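Long-range contacts in aryl acylamidase (bacterium CSBL00001, PDB 4YJ6), which probably hydrolyses the amide bond of acylated aromatic amines, as a member of the amidase signature family of enzymes: residues R267-G272 with R391-L396; I326-V331 with D361-I366; V176-G181 with P226-V231. One frame throughout, in Å; residues are numbered along the deposited sequence.

Contact 1: residues R267-G272 with R391-L396; sequences RGKKIG and RFDLLL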
# COMPACT_ATOMS: atom_id res chain seq x y z
N ARG A 267 4.67 25.62 7.91
CA ARG A 267 4.86 27.05 7.75
C ARG A 267 6.19 27.31 7.05
O ARG A 267 7.23 26.80 7.49
CB ARG A 267 4.90 27.74 9.11
CG ARG A 267 3.58 28.17 9.61
CD ARG A 267 3.66 29.65 10.12
NE ARG A 267 2.76 30.51 9.36
CZ ARG A 267 1.43 30.42 9.41
NH1 ARG A 267 0.85 29.52 10.20
NH2 ARG A 267 0.69 31.24 8.67
N GLY A 268 6.14 28.11 5.98
CA GLY A 268 7.33 28.50 5.26
C GLY A 268 7.77 27.51 4.19
O GLY A 268 8.69 27.79 3.41
N LYS A 269 7.14 26.34 4.14
CA LYS A 269 7.54 25.36 3.13
C LYS A 269 7.15 25.80 1.74
O LYS A 269 6.14 26.48 1.57
CB LYS A 269 6.91 24.00 3.44
CG LYS A 269 7.43 23.39 4.75
CD LYS A 269 8.96 23.15 4.71
CE LYS A 269 9.40 22.34 5.95
NZ LYS A 269 10.87 22.27 6.01
N LYS A 270 7.95 25.40 0.76
CA LYS A 270 7.71 25.71 -0.65
C LYS A 270 7.18 24.45 -1.28
O LYS A 270 7.85 23.41 -1.28
CB LYS A 270 8.99 26.11 -1.36
CG LYS A 270 9.55 27.44 -0.95
CD LYS A 270 10.60 27.93 -1.98
CE LYS A 270 10.19 27.66 -3.48
NZ LYS A 270 8.94 28.38 -3.98
N ILE A 271 5.97 24.52 -1.79
CA ILE A 271 5.29 23.31 -2.21
C ILE A 271 4.96 23.43 -3.69
O ILE A 271 4.38 24.44 -4.11
CB ILE A 271 4.01 23.12 -1.42
CG1 ILE A 271 4.35 22.99 0.09
CG2 ILE A 271 3.24 21.88 -1.92
CD1 ILE A 271 3.14 22.70 0.99
N GLY A 272 5.34 22.43 -4.47
CA GLY A 272 4.98 22.39 -5.88
C GLY A 272 3.72 21.58 -6.06
O GLY A 272 3.44 20.70 -5.25
N ARG A 391 14.30 22.81 -5.88
CA ARG A 391 13.67 24.09 -5.60
C ARG A 391 12.50 24.06 -4.62
O ARG A 391 12.17 25.12 -4.08
CB ARG A 391 13.17 24.68 -6.91
CG ARG A 391 14.28 24.89 -7.94
CD ARG A 391 13.76 25.70 -9.12
NE ARG A 391 14.80 26.05 -10.09
CZ ARG A 391 14.85 25.62 -11.35
NH1 ARG A 391 13.92 24.79 -11.83
NH2 ARG A 391 15.84 26.02 -12.15
N PHE A 392 11.89 22.89 -4.38
CA PHE A 392 10.70 22.78 -3.54
C PHE A 392 10.93 21.79 -2.43
O PHE A 392 11.74 20.86 -2.56
CB PHE A 392 9.49 22.32 -4.38
CG PHE A 392 9.06 23.37 -5.41
CD1 PHE A 392 8.15 24.35 -5.06
CD2 PHE A 392 9.61 23.36 -6.67
CE1 PHE A 392 7.79 25.34 -6.00
CE2 PHE A 392 9.27 24.33 -7.61
CZ PHE A 392 8.34 25.32 -7.28
N ASP A 393 10.19 21.98 -1.35
CA ASP A 393 10.22 21.08 -0.20
C ASP A 393 9.27 19.89 -0.34
O ASP A 393 9.50 18.87 0.27
CB ASP A 393 9.87 21.87 1.08
CG ASP A 393 10.81 23.04 1.31
OD1 ASP A 393 12.04 22.81 1.36
OD2 ASP A 393 10.34 24.18 1.43
N LEU A 394 8.22 20.02 -1.13
CA LEU A 394 7.19 19.00 -1.24
C LEU A 394 6.59 19.10 -2.62
O LEU A 394 6.62 20.17 -3.21
CB LEU A 394 6.06 19.22 -0.23
CG LEU A 394 6.34 18.99 1.25
CD1 LEU A 394 5.22 19.65 2.08
CD2 LEU A 394 6.47 17.48 1.60
N LEU A 395 6.02 18.00 -3.11
CA LEU A 395 5.27 18.02 -4.36
C LEU A 395 3.92 17.38 -4.08
O LEU A 395 3.85 16.32 -3.46
CB LEU A 395 6.00 17.23 -5.43
CG LEU A 395 5.29 17.01 -6.77
CD1 LEU A 395 5.01 18.36 -7.39
CD2 LEU A 395 6.18 16.14 -7.66
N LEU A 396 2.85 18.03 -4.52
CA LEU A 396 1.49 17.50 -4.41
C LEU A 396 0.98 17.09 -5.77
O LEU A 396 1.23 17.78 -6.76
CB LEU A 396 0.54 18.56 -3.85
CG LEU A 396 0.96 19.21 -2.55
CD1 LEU A 396 -0.04 20.33 -2.21
CD2 LEU A 396 1.02 18.12 -1.47
O HOH W 1 11.51 26.09 2.99

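Contact 2: residues I326-V331 with D361-I366; sequences IAIPTV and DAVADI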
# COMPACT_ATOMS: atom_id res chain seq x y z
N ILE A 326 8.62 -5.02 -13.83
CA ILE A 326 7.97 -5.92 -12.87
C ILE A 326 7.92 -7.35 -13.42
O ILE A 326 8.03 -8.36 -12.70
CB ILE A 326 6.50 -5.44 -12.59
CG1 ILE A 326 6.55 -4.13 -11.81
CG2 ILE A 326 5.68 -6.54 -11.84
CD1 ILE A 326 6.74 -4.34 -10.28
N ALA A 327 7.73 -7.45 -14.73
CA ALA A 327 7.56 -8.76 -15.35
C ALA A 327 8.83 -9.62 -15.24
O ALA A 327 8.72 -10.81 -15.15
CB ALA A 327 7.15 -8.59 -16.85
N ILE A 328 10.03 -9.02 -15.28
CA ILE A 328 11.24 -9.83 -15.29
C ILE A 328 11.35 -10.69 -14.03
O ILE A 328 11.49 -11.92 -14.11
CB ILE A 328 12.52 -8.96 -15.54
CG1 ILE A 328 12.46 -8.39 -16.96
CG2 ILE A 328 13.79 -9.82 -15.37
CD1 ILE A 328 13.43 -7.21 -17.22
N PRO A 329 11.23 -10.08 -12.84
CA PRO A 329 11.24 -10.96 -11.66
C PRO A 329 10.00 -11.83 -11.53
O PRO A 329 10.05 -12.85 -10.87
CB PRO A 329 11.33 -9.99 -10.46
CG PRO A 329 11.28 -8.61 -11.04
CD PRO A 329 11.34 -8.65 -12.52
N THR A 330 8.89 -11.42 -12.14
CA THR A 330 7.70 -12.27 -12.11
C THR A 330 7.98 -13.55 -12.91
O THR A 330 7.63 -14.65 -12.50
CB THR A 330 6.50 -11.51 -12.70
OG1 THR A 330 6.26 -10.35 -11.89
CG2 THR A 330 5.26 -12.39 -12.66
N VAL A 331 8.65 -13.40 -14.06
CA VAL A 331 8.99 -14.57 -14.86
C VAL A 331 9.93 -15.46 -14.07
O VAL A 331 9.78 -16.67 -14.09
CB VAL A 331 9.65 -14.17 -16.18
CG1 VAL A 331 10.31 -15.40 -16.89
CG2 VAL A 331 8.61 -13.52 -17.11
N ASP A 361 5.22 -13.21 -21.51
CA ASP A 361 5.78 -13.62 -22.79
C ASP A 361 6.67 -12.52 -23.37
O ASP A 361 7.69 -12.79 -23.99
CB ASP A 361 4.66 -13.96 -23.78
CG ASP A 361 3.92 -15.24 -23.43
OD1 ASP A 361 4.45 -16.10 -22.69
OD2 ASP A 361 2.78 -15.38 -23.91
N ALA A 362 6.28 -11.27 -23.16
CA ALA A 362 6.99 -10.16 -23.76
C ALA A 362 8.44 -10.09 -23.24
O ALA A 362 9.35 -9.68 -23.98
CB ALA A 362 6.26 -8.86 -23.48
N VAL A 363 8.66 -10.46 -21.98
CA VAL A 363 10.01 -10.30 -21.44
C VAL A 363 10.79 -11.60 -21.39
O VAL A 363 11.94 -11.62 -20.93
CB VAL A 363 10.03 -9.59 -20.04
CG1 VAL A 363 9.27 -8.25 -20.11
CG2 VAL A 363 9.44 -10.50 -18.93
N ALA A 364 10.20 -12.70 -21.85
CA ALA A 364 10.86 -14.00 -21.72
C ALA A 364 12.29 -14.01 -22.28
O ALA A 364 13.21 -14.66 -21.72
CB ALA A 364 10.01 -15.09 -22.40
N ASP A 365 12.47 -13.29 -23.38
CA ASP A 365 13.78 -13.09 -24.00
C ASP A 365 14.07 -11.60 -24.25
O ASP A 365 14.54 -11.20 -25.31
CB ASP A 365 13.88 -13.89 -25.30
CG ASP A 365 13.73 -15.38 -25.06
OD1 ASP A 365 14.69 -16.00 -24.53
OD2 ASP A 365 12.64 -15.94 -25.36
N ILE A 366 13.76 -10.78 -23.25
CA ILE A 366 13.94 -9.34 -23.39
C ILE A 366 15.40 -9.04 -23.70
O ILE A 366 16.30 -9.67 -23.14
CB ILE A 366 13.50 -8.60 -22.12
CG1 ILE A 366 13.55 -7.08 -22.33
CG2 ILE A 366 14.34 -9.05 -20.88
CD1 ILE A 366 12.96 -6.34 -21.17

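Contact 3: residues V176-G181 with P226-V231; sequences VPVAGG and PITRTV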
# COMPACT_ATOMS: atom_id res chain seq x y z
N VAL A 176 -9.49 -3.18 11.57
CA VAL A 176 -8.23 -3.05 12.28
C VAL A 176 -7.71 -1.63 12.01
O VAL A 176 -8.09 -1.03 11.00
CB VAL A 176 -7.16 -4.05 11.81
CG1 VAL A 176 -7.47 -5.51 12.33
CG2 VAL A 176 -7.00 -4.01 10.28
N PRO A 177 -6.87 -1.10 12.91
CA PRO A 177 -6.43 0.30 12.74
C PRO A 177 -5.26 0.46 11.77
O PRO A 177 -5.04 1.55 11.27
CB PRO A 177 -6.01 0.73 14.15
CG PRO A 177 -5.58 -0.60 14.81
CD PRO A 177 -6.51 -1.63 14.24
N VAL A 178 -4.56 -0.62 11.48
CA VAL A 178 -3.39 -0.56 10.57
C VAL A 178 -3.33 -1.90 9.87
O VAL A 178 -3.70 -2.94 10.44
CB VAL A 178 -2.06 -0.27 11.34
CG1 VAL A 178 -1.84 -1.29 12.46
CG2 VAL A 178 -0.85 -0.26 10.35
N ALA A 179 -2.93 -1.91 8.60
CA ALA A 179 -2.73 -3.17 7.87
C ALA A 179 -1.50 -3.01 6.98
O ALA A 179 -1.19 -1.90 6.55
CB ALA A 179 -3.98 -3.53 7.03
N GLY A 180 -0.81 -4.10 6.69
CA GLY A 180 0.39 -4.02 5.87
C GLY A 180 0.10 -4.03 4.38
O GLY A 180 -0.68 -4.83 3.86
N GLY A 181 0.75 -3.11 3.68
CA GLY A 181 0.67 -3.07 2.23
C GLY A 181 2.05 -3.25 1.63
O GLY A 181 3.08 -3.18 2.32
N PRO A 226 2.56 0.89 5.98
CA PRO A 226 1.26 0.83 6.63
C PRO A 226 0.15 1.57 5.89
O PRO A 226 0.40 2.60 5.25
CB PRO A 226 1.53 1.51 7.97
CG PRO A 226 2.51 2.60 7.59
CD PRO A 226 3.40 1.97 6.50
N ILE A 227 -1.07 1.02 6.00
CA ILE A 227 -2.29 1.75 5.66
C ILE A 227 -3.06 1.96 6.97
O ILE A 227 -3.25 1.01 7.71
CB ILE A 227 -3.11 0.96 4.64
CG1 ILE A 227 -2.30 0.82 3.35
CG2 ILE A 227 -4.52 1.64 4.37
CD1 ILE A 227 -2.93 -0.12 2.30
N THR A 228 -3.46 3.20 7.27
CA THR A 228 -4.08 3.52 8.56
C THR A 228 -5.24 4.50 8.34
O THR A 228 -5.47 4.94 7.23
CB THR A 228 -3.09 4.22 9.51
OG1 THR A 228 -2.60 5.42 8.88
CG2 THR A 228 -1.90 3.31 9.84
N ARG A 229 -5.94 4.88 9.41
CA ARG A 229 -6.96 5.92 9.30
C ARG A 229 -6.43 7.24 9.80
O ARG A 229 -7.01 8.29 9.48
CB ARG A 229 -8.24 5.56 10.08
CG ARG A 229 -9.01 4.36 9.46
CD ARG A 229 -10.34 4.05 10.17
NE ARG A 229 -10.11 3.69 11.56
CZ ARG A 229 -9.79 2.46 11.98
NH1 ARG A 229 -9.73 1.43 11.13
NH2 ARG A 229 -9.56 2.27 13.26
N THR A 230 -5.36 7.22 10.60
CA THR A 230 -4.76 8.47 11.09
C THR A 230 -3.28 8.52 10.77
O THR A 230 -2.61 7.49 10.66
CB THR A 230 -4.86 8.63 12.62
OG1 THR A 230 -3.96 7.69 13.28
CG2 THR A 230 -6.28 8.39 13.09
N VAL A 231 -2.77 9.74 10.67
CA VAL A 231 -1.35 9.91 10.39
C VAL A 231 -0.54 9.47 11.60
O VAL A 231 0.51 8.85 11.43
CB VAL A 231 -1.04 11.36 9.97
CG1 VAL A 231 0.48 11.54 9.75
CG2 VAL A 231 -1.85 11.70 8.69
O HOH W 2 -5.84 4.05 12.16

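Contact 1: residues R267-G272 with R391-L396
Parallel strand pairing near one border of the mixed sheet of the amidase fold joins Ile271 and Gly272 to Leu394 and Leu395. Gly272 makes both regular bonds: its N reaches Leu394 O at 2.9 Å, nearly straight at 169°, and its O receives Leu396 N at 2.8 Å. Where the pairing begins, Asp393 grips Lys270 twice. The anti lone pair of Asp393 OD2 takes Lys270 N at 2.8 Å, while Asp393 N gives a bond of 2.7 Å to Lys270 O, lying in the carbonyl plane; Leu394 N adds a weak bond to that same oxygen. A water also donates to Asp393 OD2 and, weakly, to Gly268 O.

On one face of the sheet Ile271 and Leu394 run side by side, CD1 to CD1 at 3.8 Å, and Ile271 CG2 meets Leu396 CG at 3.6 Å; helix 284-299 packs there through Phe297. On the other face Gly272 CA makes a CH-pi contact over the Phe392 ring, 4.2 Å from its centroid. The bend of the Lys270 chain at chi3 (41°) brings CE within 3.3 Å of Arg391 O, and the further bend at chi4 (63°) sets NZ near Phe392 CE1. The carboxylate of Asp393 thus serves as a backbone acceptor, and its charge is probably moderated further by Lys269 NZ, close by but not in contact.

Contact 2: residues I326-V331 with D361-I366
Val363 reaches Ala327, Ile328 and Val331, and a single methyl, CG2, does most of the touching. Val363 CG2 stands 3.6 Å from Ala327 CB and an equal 3.6 Å from Val331 CG2, lodging between two side chains one helical turn apart. The rotation of Val363 explains the fit: with chi1 at -54°, CG2 occupies the crowded position between the backbone N and the carbonyl carbon, and CG1 lies anti to the carbonyl carbon, from where it also approaches Ala327 CB at 3.9 Å. Val331 answers with the branch beside its own backbone N, since its CG1 is the one turned anti to that nitrogen (chi1 167°). The two valines slide past each other in opposite directions, so that their contact is one methyl against another.

The pairing belongs to the packing of the long helix 315-339 against the C-terminal end of helix 354-363, where the chain leaves that helix on its way to helix 368-389. Trp359 and Ile360, from earlier in the shorter helix, extend the same apolar seam onto Ala327 and Val331. The long helix is kinked at Pro329, whose nitrogen has no bond to the preceding turn. Next to the kink, Ile326 O accepts both Thr330 N and Thr330 OG1, the hydroxyl at 2.8 Å from above the carbonyl plane.

The side chain of Ile328 lies oblique to that of Val363, with Ile328 CG1 4.1 Å from Val363 CB. Its extended chain then carries CD1 onward to Ile366, beyond the end of the other helix. There the two isoleucine side chains cross at about a right angle, their CD1 methyls 4.1 Å apart, and Ile328 CD1 also lies near Ile366 CG2. The side chain of Ile366 also rests on Arg324, which touches Val363 as well.

Contact 3: residues V176-G181 with P226-V231
Ala179 and Ile227 form an antiparallel hydrogen-bonded pair, with Ala179 N to Ile227 O at 3.1 Å and Ile227 N to Ala179 O at 3.0 Å. The latter bond is the straighter, at 167°, and its donor lies nearly along the C=O axis. On one face of the pair Val178 CG2 touches Pro226 CB and Thr228 CG2, each at 3.8 Å. Val178 and Thr228 lie side by side, the methyl of Val178 turned away from its own backbone N (CG1 at chi1 55°).

Beyond the strands Arg229 folds back, its chain bent at chi3, to bring NH1 to Val176 O at 3.0 Å. That bond is bent, and the nitrogen sits above the carbonyl plane; the same NH1 also donates to Val171 O, so two backbone oxygens fix the guanidinium. A water bridges Pro177 O and Arg229 N, filling in where direct pairing has ended. Thr228 OG1 donates to Thr230 O at 2.7 Å, tying down the turn that leads to the N-cap Thr230, whose hydroxyl takes Asp233 N.

Strand 178-183 lies between strands 223-228 and 80-84, bonded to the latter through Leu82 to Gly180 and Thr81 OG1 to Val178 O; strand 198-201 follows 223-228. Helix 165-172 packs on the Ala179 and Ile227 face through Ala167, whereas helix 231-241 meets Pro226 and Thr228 on the other.

How the contacts relate
From the N terminus, contact 3 comes first: segment 176-181 is joined by 226-231, closing a loop that includes strand 198-201 just as helix 231-241 begins. Contact 1 opens later at 267-272 and closes at 391-396, spanning a largely helical excursion. Contact 2 falls within that excursion, bringing 361-366 back onto 326-331, so it is nested in contact 1, whereas contact 3 precedes both and crosses neither. Contacts 1 and 3 belong to the same mixed sheet, in well separated parts of it, with centres about 26 Å apart. Contact 2 lies off this sheet, its centre about 38 Å from that of contact 1, and joins helices 315-339 and 354-363.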